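Side-chain contacts in pilin, type IV (Thermus thermophilus, PDB 4BHR), which is a type IV pilin, represented here by its soluble C-terminal part, and probably serves as a subunit of type IV pili: residues R12-A17 with F61-Q66; T5-Y10 with A45-C50; A28-P33 with D37-N42; T53-G58 with D78-Q83. All coordinates share one frame; numbering follows the deposited sequence.

How the contacts relate
Contact 1 is the core of the domain, wholly buried and apolar, where helix 6-20 lies against the central strand 61-67. Contact 2 uses an earlier part of the same helix, packing it on the start of strand 47-54, the neighbour of 61-67 in the sheet; it is only partly buried and adds a disulfide sulfur to the hydrocarbon. The other two lie at the surface. Contact 3, nested between the partners of contacts 1 and 2 in the sequence, joins two loops by loose apolar packing, whereas contact 4 ties two sheet turns through a single hydrogen bond, whose acceptor also organises its own turn. Its centre lies about 19 Å from that of contact 2, across the centre of the chain.

Contact 1. Residues R12-A17 with F61-Q66; sequences RNVATA and FTVTAQ
Val14 and Ala15 of helix 6-20 pack on Val63 and Phe61 of strand 61-67; the axes of segments 12-17 and 61-66 run roughly antiparallel, at 148°, and come within 8.6 Å. The aliphatic packing centres on the two valines: Val14 CG1 meets Val63 CG1 at 3.7 Å, the two isopropyl groups slanting across one another. Both methyls are the branches that stand opposite the backbone N of their residues. The other branch of Val63, CG2, turns to Ala15, 4.0 Å from its CB, while still skirting Val14 CG1, so one forked side chain serves two successive helix residues.

The aromatic part belongs to Phe61. Its first torsion, 55°, places CG between the backbone N and the carbonyl carbon, and the ring reaches the helix with its outer atoms. Ala15 CB sits in the ring plane at the edge, 3.7 Å from Phe61 CE1, and Val63 CG2 is also found at this edge. The carbonyl oxygen Ala15 O comes to 3.4 Å from Phe61 CZ, approaching obliquely.

All four residues are buried, as expected where a pilin helix lies on its antiparallel sheet. Val52 of strand 47-54 adjoins Val14, Phe77 of strand 74-78 adjoins Ala15, and Val11 of the helix continues the packing on Val63.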
loop_
_atom_site.group_PDB
_atom_site.type_symbol
_atom_site.label_atom_id
_atom_site.label_comp_id
_atom_site.label_asym_id
_atom_site.label_seq_id
_atom_site.Cartn_x
_atom_site.Cartn_y
_atom_site.Cartn_z
ATOM N N ARG A 12 -2.503 5.864 -0.507
ATOM C CA ARG A 12 -3.832 5.534 -0.948
ATOM C C ARG A 12 -3.808 5.236 -2.442
ATOM O O ARG A 12 -4.510 4.337 -2.906
ATOM C CB ARG A 12 -4.812 6.662 -0.618
ATOM C CG ARG A 12 -6.281 6.301 -0.903
ATOM C CD ARG A 12 -6.740 5.142 -0.056
ATOM N NE ARG A 12 -8.100 4.645 -0.342
ATOM C CZ ARG A 12 -8.372 3.776 -1.300
ATOM N NH1 ARG A 12 -7.409 3.355 -2.127
ATOM N NH2 ARG A 12 -9.611 3.356 -1.462
ATOM N N ASN A 13 -3.006 6.003 -3.197
ATOM C CA ASN A 13 -2.886 5.784 -4.607
ATOM C C ASN A 13 -2.193 4.438 -4.932
ATOM O O ASN A 13 -2.578 3.733 -5.875
ATOM C CB ASN A 13 -2.196 6.981 -5.285
ATOM C CG ASN A 13 -3.009 8.292 -5.164
ATOM O OD1 ASN A 13 -4.252 8.309 -5.009
ATOM N ND2 ASN A 13 -2.289 9.408 -5.215
ATOM N N VAL A 14 -1.221 4.042 -4.107
ATOM C CA VAL A 14 -0.604 2.720 -4.233
ATOM C C VAL A 14 -1.654 1.651 -4.007
ATOM O O VAL A 14 -1.731 0.651 -4.734
ATOM C CB VAL A 14 0.584 2.540 -3.273
ATOM C CG1 VAL A 14 1.009 1.067 -3.194
ATOM C CG2 VAL A 14 1.764 3.378 -3.709
ATOM N N ALA A 15 -2.465 1.836 -2.978
ATOM C CA ALA A 15 -3.539 0.861 -2.715
ATOM C C ALA A 15 -4.529 0.707 -3.880
ATOM O O ALA A 15 -4.841 -0.405 -4.280
ATOM C CB ALA A 15 -4.270 1.215 -1.411
ATOM N N THR A 16 -4.948 1.829 -4.475
ATOM C CA THR A 16 -5.733 1.806 -5.720
ATOM C C THR A 16 -5.078 1.017 -6.845
ATOM O O THR A 16 -5.740 0.171 -7.510
ATOM C CB THR A 16 -6.061 3.244 -6.175
ATOM O OG1 THR A 16 -6.869 3.841 -5.169
ATOM C CG2 THR A 16 -6.895 3.197 -7.496
ATOM N N ALA A 17 -3.770 1.247 -7.033
ATOM C CA ALA A 17 -3.009 0.566 -8.060
ATOM C C ALA A 17 -2.852 -0.936 -7.815
ATOM O O ALA A 17 -2.859 -1.732 -8.750
ATOM C CB ALA A 17 -1.644 1.247 -8.244
ATOM N N PHE A 61 -4.747 -6.515 1.471
ATOM C CA PHE A 61 -3.319 -6.169 1.533
ATOM C C PHE A 61 -3.150 -4.934 2.408
ATOM O O PHE A 61 -4.106 -4.205 2.701
ATOM C CB PHE A 61 -2.754 -5.900 0.110
ATOM C CG PHE A 61 -3.535 -4.839 -0.643
ATOM C CD1 PHE A 61 -3.158 -3.494 -0.512
ATOM C CD2 PHE A 61 -4.627 -5.158 -1.449
ATOM C CE1 PHE A 61 -3.889 -2.477 -1.156
ATOM C CE2 PHE A 61 -5.359 -4.163 -2.084
ATOM C CZ PHE A 61 -4.990 -2.818 -1.948
ATOM N N THR A 62 -1.931 -4.674 2.779
ATOM C CA THR A 62 -1.593 -3.468 3.582
ATOM C C THR A 62 -0.440 -2.744 2.892
ATOM O O THR A 62 0.576 -3.344 2.525
ATOM C CB THR A 62 -1.164 -3.834 5.020
ATOM O OG1 THR A 62 -2.252 -4.509 5.687
ATOM C CG2 THR A 62 -0.820 -2.546 5.862
ATOM N N VAL A 63 -0.588 -1.426 2.744
ATOM C CA VAL A 63 0.464 -0.591 2.181
ATOM C C VAL A 63 1.038 0.200 3.327
ATOM O O VAL A 63 0.269 0.845 4.076
ATOM C CB VAL A 63 -0.147 0.429 1.153
ATOM C CG1 VAL A 63 0.987 1.244 0.507
ATOM C CG2 VAL A 63 -0.922 -0.321 0.088
ATOM N N THR A 64 2.360 0.159 3.475
ATOM C CA THR A 64 2.995 0.863 4.589
ATOM C C THR A 64 4.155 1.736 4.149
ATOM O O THR A 64 5.047 1.274 3.466
ATOM C CB THR A 64 3.536 -0.141 5.615
ATOM O OG1 THR A 64 2.461 -0.979 6.069
ATOM C CG2 THR A 64 4.111 0.669 6.819
ATOM N N ALA A 65 4.145 2.999 4.578
ATOM C CA ALA A 65 5.221 3.932 4.241
ATOM C C ALA A 65 5.876 4.446 5.519
ATOM O O ALA A 65 5.211 4.852 6.455
ATOM C CB ALA A 65 4.756 5.095 3.377
ATOM N N GLN A 66 7.186 4.362 5.541
ATOM C CA GLN A 66 7.928 4.891 6.641
ATOM C C GLN A 66 8.289 6.317 6.247
ATOM O O GLN A 66 8.706 6.550 5.120
ATOM C CB GLN A 66 9.141 4.014 6.883
ATOM C CG GLN A 66 9.806 4.278 8.203
ATOM C CD GLN A 66 11.087 3.484 8.342
ATOM O OE1 GLN A 66 11.236 2.412 7.750
ATOM N NE2 GLN A 66 12.027 4.016 9.099
#

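Contact 2. Residues T5-Y10 with A45-C50; sequences TAAQAY and ASVTQC
A disulfide sulfur at the rim of an aromatic ring distinguishes this contact: Cys50 SG, bonded to Cys36 SG, approaches the edge of Tyr10. The sulfur is 5.1 Å from the ring centroid and 76° off the ring normal, near the plane of the ring. Its closest ring atom is Tyr10 CE2, at 3.9 Å from Cys50 SG. This is a Cys sulfur-aromatic contact made at the C-H edge of the tyrosine. Both side chains set out toward the other segment, and with CG of Tyr10 (chi1 -180°) and SG of Cys50 (chi1 -177°) opposite their own backbone N they meet at the ring edge. The far end of the tyrosine is fixed separately by a hydrogen bond from its hydroxyl to the carbonyl oxygen of Val40, so the ring is held at its tip as well as touched along its side.

In the pilin fold, the N-terminal helix lies across an antiparallel sheet, and here its first turns meet the start of strand 47-54, where the chain turns a corner at Thr48. One turn before Tyr10, Ala7 provides the second point of contact. Ala7 CB packs on a single branch of Val47, with CG2 3.7 Å away, and this methyl also approaches Ala7 CA. From the loop just ahead of the strand, Ser46 OG comes to 3.7 Å from Ala7 CB; the small alanine methyl thus meets both a hydrocarbon branch and a hydroxyl oxygen. Leu67 of strand 61-67 also touches Ala7, and Pro43 and Pro44 lie against the Tyr10 ring.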
loop_
_atom_site.group_PDB
_atom_site.type_symbol
_atom_site.label_atom_id
_atom_site.label_comp_id
_atom_site.label_asym_id
_atom_site.label_seq_id
_atom_site.Cartn_x
_atom_site.Cartn_y
_atom_site.Cartn_z
ATOM N N THR A 5 0.593 14.936 3.951
ATOM C CA THR A 5 -0.551 14.759 2.995
ATOM C C THR A 5 -0.117 14.101 1.677
ATOM O O THR A 5 -0.858 13.266 1.145
ATOM C CB THR A 5 -1.294 16.084 2.727
ATOM O OG1 THR A 5 -0.406 16.974 2.045
ATOM C CG2 THR A 5 -1.724 16.718 4.047
ATOM N N ALA A 6 1.058 14.473 1.150
ATOM C CA ALA A 6 1.640 13.776 0.006
ATOM C C ALA A 6 1.863 12.296 0.330
ATOM O O ALA A 6 1.587 11.424 -0.513
ATOM C CB ALA A 6 2.982 14.409 -0.382
ATOM N N ALA A 7 2.418 12.004 1.508
ATOM C CA ALA A 7 2.699 10.603 1.820
ATOM C C ALA A 7 1.396 9.807 1.938
ATOM O O ALA A 7 1.285 8.694 1.386
ATOM C CB ALA A 7 3.527 10.487 3.092
ATOM N N GLN A 8 0.395 10.380 2.606
ATOM C CA GLN A 8 -0.891 9.683 2.692
ATOM C C GLN A 8 -1.528 9.482 1.342
ATOM O O GLN A 8 -2.043 8.400 1.056
ATOM C CB GLN A 8 -1.859 10.442 3.547
ATOM C CG GLN A 8 -1.416 10.653 4.960
ATOM C CD GLN A 8 -2.319 11.646 5.656
ATOM O OE1 GLN A 8 -1.832 12.653 6.215
ATOM N NE2 GLN A 8 -3.637 11.393 5.619
ATOM N N ALA A 9 -1.479 10.511 0.490
ATOM C CA ALA A 9 -1.991 10.412 -0.846
ATOM C C ALA A 9 -1.300 9.312 -1.635
ATOM O O ALA A 9 -1.982 8.474 -2.289
ATOM C CB ALA A 9 -1.834 11.757 -1.570
ATOM N N TYR A 10 0.036 9.277 -1.536
ATOM C CA TYR A 10 0.795 8.246 -2.215
ATOM C C TYR A 10 0.368 6.844 -1.747
ATOM O O TYR A 10 0.188 5.965 -2.567
ATOM C CB TYR A 10 2.283 8.423 -1.967
ATOM C CG TYR A 10 3.146 7.374 -2.663
ATOM C CD1 TYR A 10 3.302 7.375 -4.044
ATOM C CD2 TYR A 10 3.788 6.382 -1.933
ATOM C CE1 TYR A 10 4.099 6.441 -4.672
ATOM C CE2 TYR A 10 4.582 5.425 -2.566
ATOM C CZ TYR A 10 4.753 5.473 -3.931
ATOM O OH TYR A 10 5.540 4.540 -4.558
ATOM N N ALA A 45 9.170 12.973 -1.243
ATOM C CA ALA A 45 10.392 13.064 -0.470
ATOM C C ALA A 45 10.239 12.661 1.013
ATOM O O ALA A 45 11.190 12.199 1.645
ATOM C CB ALA A 45 10.957 14.476 -0.598
ATOM N N SER A 46 9.028 12.816 1.542
ATOM C CA SER A 46 8.702 12.444 2.926
ATOM C C SER A 46 8.668 10.930 3.136
ATOM O O SER A 46 8.738 10.449 4.274
ATOM C CB SER A 46 7.351 13.005 3.277
ATOM O OG SER A 46 6.426 12.585 2.285
ATOM N N VAL A 47 8.539 10.175 2.051
ATOM C CA VAL A 47 8.510 8.715 2.168
ATOM C C VAL A 47 9.912 8.149 2.053
ATOM O O VAL A 47 10.598 8.373 1.064
ATOM C CB VAL A 47 7.581 8.076 1.124
ATOM C CG1 VAL A 47 7.553 6.557 1.329
ATOM C CG2 VAL A 47 6.190 8.661 1.280
ATOM N N THR A 48 10.320 7.427 3.084
ATOM C CA THR A 48 11.632 6.815 3.195
ATOM C C THR A 48 11.688 5.452 2.517
ATOM O O THR A 48 12.654 5.117 1.834
ATOM C CB THR A 48 11.909 6.535 4.679
ATOM O OG1 THR A 48 11.812 7.764 5.407
ATOM C CG2 THR A 48 13.289 5.895 4.886
ATOM N N GLN A 49 10.668 4.647 2.774
ATOM C CA GLN A 49 10.605 3.245 2.340
ATOM C C GLN A 49 9.120 2.963 2.313
ATOM O O GLN A 49 8.384 3.535 3.083
ATOM C CB GLN A 49 11.265 2.341 3.385
ATOM N N CYS A 50 8.660 2.129 1.394
ATOM C CA CYS A 50 7.210 1.882 1.292
ATOM C C CYS A 50 7.056 0.488 0.741
ATOM O O CYS A 50 7.714 0.137 -0.252
ATOM C CB CYS A 50 6.540 2.891 0.333
ATOM S SG CYS A 50 4.747 2.738 0.193
#

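Contact 3. Residues A28-P33 with D37-N42; sequences ALPQLP and DQFVAN
Two loops flanking the short edge strand 34-35 meet here, the first leading into it from the N-terminal helix and the second leaving it towards strand 47-54. Their backbones stay well apart, with Pro30 CA and Phe39 CA, the nearest pair, 10.6 Å from each other. The gap is spanned by one aromatic side chain. Phe39 stands with CG opposite its own carbonyl carbon (chi1 -64°), and its ring extends towards the first loop, touching it with two adjacent outer atoms.

The proline is met at the ring edge: Pro30 CG lies near the ring plane, 4.1 Å from Phe39 CE1. Leu32 uses one branch, its CD2 being 4.1 Å from Phe39 CZ and placed obliquely to the ring. Although the Leu32 side chain does not set out directly towards Phe39, its end swings closer and brings this methyl within range. Both separations belong to relaxed apolar packing, and the two segments together bury just 99 Å² here.

The phenylalanine ring also rests on Ala17 and Val18 of helix 6-20 and on Val52 of strand 47-54. Leu32 reaches Val52 and Ala54 of that strand and Phe61 of strand 61-67, so the two loops close over the junction between helix and sheet.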
loop_
_atom_site.group_PDB
_atom_site.type_symbol
_atom_site.label_atom_id
_atom_site.label_comp_id
_atom_site.label_asym_id
_atom_site.label_seq_id
_atom_site.Cartn_x
_atom_site.Cartn_y
_atom_site.Cartn_z
ATOM N N ALA A 28 -7.692 -12.950 -7.321
ATOM C CA ALA A 28 -6.444 -13.146 -6.576
ATOM C C ALA A 28 -5.577 -11.904 -6.685
ATOM O O ALA A 28 -5.556 -11.276 -7.750
ATOM C CB ALA A 28 -5.680 -14.323 -7.147
ATOM N N LEU A 29 -4.863 -11.554 -5.597
ATOM C CA LEU A 29 -3.915 -10.416 -5.601
ATOM C C LEU A 29 -2.667 -10.722 -6.430
ATOM O O LEU A 29 -2.348 -11.888 -6.644
ATOM C CB LEU A 29 -3.434 -10.151 -4.168
ATOM C CG LEU A 29 -4.426 -9.417 -3.274
ATOM C CD1 LEU A 29 -3.808 -9.409 -1.898
ATOM C CD2 LEU A 29 -4.686 -8.003 -3.731
ATOM N N PRO A 30 -1.959 -9.675 -6.913
ATOM C CA PRO A 30 -0.649 -9.950 -7.542
ATOM C C PRO A 30 0.311 -10.496 -6.498
ATOM O O PRO A 30 -0.032 -10.510 -5.292
ATOM C CB PRO A 30 -0.178 -8.575 -8.016
ATOM C CG PRO A 30 -0.943 -7.575 -7.198
ATOM C CD PRO A 30 -2.263 -8.239 -6.827
ATOM N N GLN A 31 1.482 -10.958 -6.948
ATOM C CA GLN A 31 2.495 -11.543 -6.067
ATOM C C GLN A 31 3.024 -10.443 -5.121
ATOM O O GLN A 31 3.453 -9.393 -5.570
ATOM C CB GLN A 31 3.681 -12.000 -6.913
ATOM C CG GLN A 31 4.839 -12.584 -6.113
ATOM C CD GLN A 31 4.459 -13.833 -5.346
ATOM O OE1 GLN A 31 3.760 -14.691 -5.876
ATOM N NE2 GLN A 31 4.898 -13.932 -4.075
ATOM N N LEU A 32 2.942 -10.723 -3.832
ATOM C CA LEU A 32 3.359 -9.820 -2.779
ATOM C C LEU A 32 4.270 -10.577 -1.829
ATOM O O LEU A 32 4.198 -11.825 -1.778
ATOM C CB LEU A 32 2.120 -9.332 -2.016
ATOM C CG LEU A 32 1.193 -8.375 -2.807
ATOM C CD1 LEU A 32 -0.032 -8.038 -1.969
ATOM C CD2 LEU A 32 1.949 -7.093 -3.146
ATOM N N PRO A 33 5.133 -9.864 -1.079
ATOM C CA PRO A 33 5.247 -8.390 -1.025
ATOM C C PRO A 33 6.096 -7.731 -2.104
ATOM O O PRO A 33 6.883 -8.388 -2.806
ATOM C CB PRO A 33 5.940 -8.157 0.304
ATOM C CG PRO A 33 6.887 -9.338 0.401
ATOM C CD PRO A 33 6.106 -10.501 -0.172
ATOM N N ASP A 37 6.922 1.173 -5.272
ATOM C CA ASP A 37 7.208 1.776 -6.580
ATOM C C ASP A 37 7.000 0.787 -7.738
ATOM O O ASP A 37 7.129 1.137 -8.905
ATOM C CB ASP A 37 8.574 2.479 -6.591
ATOM C CG ASP A 37 9.745 1.515 -6.475
ATOM O OD1 ASP A 37 9.546 0.279 -6.523
ATOM O OD2 ASP A 37 10.888 2.026 -6.348
ATOM N N GLN A 38 6.594 -0.436 -7.406
ATOM C CA GLN A 38 6.184 -1.400 -8.411
ATOM C C GLN A 38 4.738 -1.167 -8.783
ATOM O O GLN A 38 4.228 -1.740 -9.755
ATOM C CB GLN A 38 6.422 -2.837 -7.926
ATOM C CG GLN A 38 7.891 -3.151 -7.628
ATOM C CD GLN A 38 8.802 -2.817 -8.801
ATOM O OE1 GLN A 38 9.424 -1.737 -8.861
ATOM N NE2 GLN A 38 8.873 -3.736 -9.757
ATOM N N PHE A 39 4.070 -0.273 -8.050
ATOM C CA PHE A 39 2.684 0.066 -8.319
ATOM C C PHE A 39 2.488 1.517 -8.721
ATOM O O PHE A 39 1.679 1.799 -9.582
ATOM C CB PHE A 39 1.820 -0.258 -7.072
ATOM C CG PHE A 39 1.812 -1.724 -6.752
ATOM C CD1 PHE A 39 1.034 -2.612 -7.509
ATOM C CD2 PHE A 39 2.626 -2.247 -5.734
ATOM C CE1 PHE A 39 1.095 -3.984 -7.276
ATOM C CE2 PHE A 39 2.669 -3.633 -5.488
ATOM C CZ PHE A 39 1.878 -4.487 -6.254
ATOM N N VAL A 40 3.168 2.418 -8.015
ATOM C CA VAL A 40 3.157 3.872 -8.318
ATOM C C VAL A 40 4.589 4.398 -8.197
ATOM O O VAL A 40 5.233 4.322 -7.108
ATOM C CB VAL A 40 2.243 4.662 -7.358
ATOM C CG1 VAL A 40 2.244 6.151 -7.667
ATOM C CG2 VAL A 40 0.818 4.127 -7.380
ATOM N N ALA A 41 5.119 4.890 -9.327
ATOM C CA ALA A 41 6.445 5.495 -9.368
ATOM C C ALA A 41 6.536 6.813 -8.592
ATOM O O ALA A 41 5.544 7.475 -8.318
ATOM C CB ALA A 41 6.848 5.715 -10.830
ATOM N N ASN A 42 7.763 7.198 -8.262
ATOM C CA ASN A 42 8.068 8.496 -7.650
ATOM C C ASN A 42 7.415 8.854 -6.327
ATOM O O ASN A 42 6.633 9.803 -6.255
ATOM C CB ASN A 42 7.885 9.616 -8.649
ATOM C CG ASN A 42 8.812 9.455 -9.821
ATOM O OD1 ASN A 42 9.950 9.009 -9.660
ATOM N ND2 ASN A 42 8.338 9.785 -10.996
#

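Contact 4. Residues T53-G58 with D78-Q83; sequences TANNDG and DSSTGQ
Asn55 and Asp78 form the close part of this contact, joined by a hydrogen bond from Asn55 ND2 to Asp78 OD1 of 2.9 Å, bent to 150° at the hydrogen. The acceptor lies almost in the amide plane of Asn55, but the donor meets OD1 on its syn side and 33° out of the carboxylate plane, with the amide and carboxylate planes 78° apart. Asp78 CG is opposite the backbone N, which carries the carboxylate out to the asparagine.

The same oxygen serves its own loop. Ser80 N donates to Asp78 OD1 at 2.9 Å, making an Asx turn, and Ser80 OG donates to it at the same distance; both come from above the carboxylate plane. Further along, Gly82 and Gln83 face Asp78 in a G1 beta bulge within the turn between strands 74-78 and 83-87.

The remainder is looser and lies at the surface. Ser80 CB only rests 3.8 Å from Asn55 ND2, and the exposed Asp57, in the type I turn Asn55 to Gly58, is turned towards the other loop but makes no close contact with it. Its carboxylate instead accepts from the backbone N of Val59 and Asn60.

Asn55 donates through ND2 and accepts from Thr62 OG1 through its OD1, so both ends of its amide are engaged and its rotation is set. The two N-H groups and one hydroxyl that converge on Asp78 OD1 would probably stabilise the charged form of Asp78.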
loop_
_atom_site.group_PDB
_atom_site.type_symbol
_atom_site.label_atom_id
_atom_site.label_comp_id
_atom_site.label_asym_id
_atom_site.label_seq_id
_atom_site.Cartn_x
_atom_site.Cartn_y
_atom_site.Cartn_z
ATOM N N THR A 53 2.193 -5.506 1.514
ATOM C CA THR A 53 2.229 -6.883 1.973
ATOM C C THR A 53 0.839 -7.488 1.903
ATOM O O THR A 53 -0.196 -6.806 1.991
ATOM C CB THR A 53 2.734 -7.006 3.445
ATOM O OG1 THR A 53 1.991 -6.101 4.292
ATOM C CG2 THR A 53 4.220 -6.702 3.524
ATOM N N ALA A 54 0.793 -8.816 1.723
ATOM C CA ALA A 54 -0.454 -9.528 1.710
ATOM C C ALA A 54 -0.945 -9.844 3.120
ATOM O O ALA A 54 -0.174 -10.334 3.999
ATOM C CB ALA A 54 -0.302 -10.812 0.905
ATOM N N ASN A 55 -2.225 -9.597 3.341
ATOM C CA ASN A 55 -2.850 -9.914 4.629
ATOM C C ASN A 55 -3.057 -11.436 4.733
ATOM O O ASN A 55 -3.132 -12.135 3.715
ATOM C CB ASN A 55 -4.206 -9.218 4.750
ATOM C CG ASN A 55 -4.092 -7.688 4.986
ATOM O OD1 ASN A 55 -3.039 -7.085 4.743
ATOM N ND2 ASN A 55 -5.199 -7.065 5.383
ATOM N N ASN A 56 -3.086 -11.934 5.959
ATOM C CA ASN A 56 -3.277 -13.369 6.152
ATOM C C ASN A 56 -4.585 -13.938 5.539
ATOM O O ASN A 56 -4.699 -15.160 5.294
ATOM C CB ASN A 56 -3.152 -13.704 7.646
ATOM C CG ASN A 56 -1.719 -13.546 8.173
ATOM O OD1 ASN A 56 -0.738 -13.712 7.451
ATOM N ND2 ASN A 56 -1.606 -13.233 9.458
ATOM N N ASP A 57 -5.580 -13.087 5.280
ATOM C CA ASP A 57 -6.826 -13.608 4.745
ATOM C C ASP A 57 -6.731 -14.042 3.301
ATOM O O ASP A 57 -7.674 -14.626 2.751
ATOM C CB ASP A 57 -8.013 -12.647 5.005
ATOM C CG ASP A 57 -7.937 -11.350 4.199
ATOM O OD1 ASP A 57 -6.999 -11.173 3.409
ATOM O OD2 ASP A 57 -8.870 -10.536 4.342
ATOM N N GLY A 58 -5.613 -13.703 2.656
ATOM C CA GLY A 58 -5.407 -14.075 1.269
ATOM C C GLY A 58 -6.243 -13.280 0.283
ATOM O O GLY A 58 -6.276 -13.594 -0.915
ATOM N N ASP A 78 -5.009 -0.306 5.087
ATOM C CA ASP A 78 -5.363 -1.760 5.142
ATOM C C ASP A 78 -6.615 -1.953 4.346
ATOM O O ASP A 78 -7.636 -1.338 4.638
ATOM C CB ASP A 78 -5.588 -2.157 6.627
ATOM C CG ASP A 78 -5.923 -3.644 6.808
ATOM O OD1 ASP A 78 -6.187 -4.336 5.801
ATOM O OD2 ASP A 78 -5.901 -4.109 7.971
ATOM N N SER A 79 -6.524 -2.679 3.208
ATOM C CA SER A 79 -7.676 -2.754 2.311
ATOM C C SER A 79 -8.815 -3.497 2.949
ATOM O O SER A 79 -9.943 -3.402 2.511
ATOM C CB SER A 79 -7.310 -3.473 1.010
ATOM O OG SER A 79 -7.000 -4.835 1.219
ATOM N N SER A 80 -8.501 -4.246 3.999
ATOM C CA SER A 80 -9.521 -5.068 4.651
ATOM C C SER A 80 -10.468 -4.195 5.470
ATOM O O SER A 80 -11.597 -4.594 5.720
ATOM C CB SER A 80 -8.895 -6.166 5.516
ATOM O OG SER A 80 -8.602 -5.688 6.807
ATOM N N THR A 81 -10.006 -2.996 5.854
ATOM C CA THR A 81 -10.816 -2.022 6.579
ATOM C C THR A 81 -11.102 -0.735 5.799
ATOM O O THR A 81 -12.061 0.002 6.089
ATOM C CB THR A 81 -10.136 -1.605 7.901
ATOM O OG1 THR A 81 -8.930 -0.904 7.601
ATOM C CG2 THR A 81 -9.800 -2.836 8.743
ATOM N N GLY A 82 -10.268 -0.474 4.796
ATOM C CA GLY A 82 -10.425 0.660 3.922
ATOM C C GLY A 82 -9.979 1.897 4.683
ATOM O O GLY A 82 -10.267 3.007 4.260
ATOM N N GLN A 83 -9.229 1.675 5.767
ATOM C CA GLN A 83 -8.787 2.761 6.662
ATOM C C GLN A 83 -7.285 2.986 6.685
ATOM O O GLN A 83 -6.512 2.048 6.667
ATOM C CB GLN A 83 -9.210 2.418 8.098
ATOM C CG GLN A 83 -10.722 2.308 8.314
ATOM C CD GLN A 83 -11.059 1.826 9.717
ATOM O OE1 GLN A 83 -10.173 1.552 10.526
ATOM N NE2 GLN A 83 -12.331 1.709 10.003
#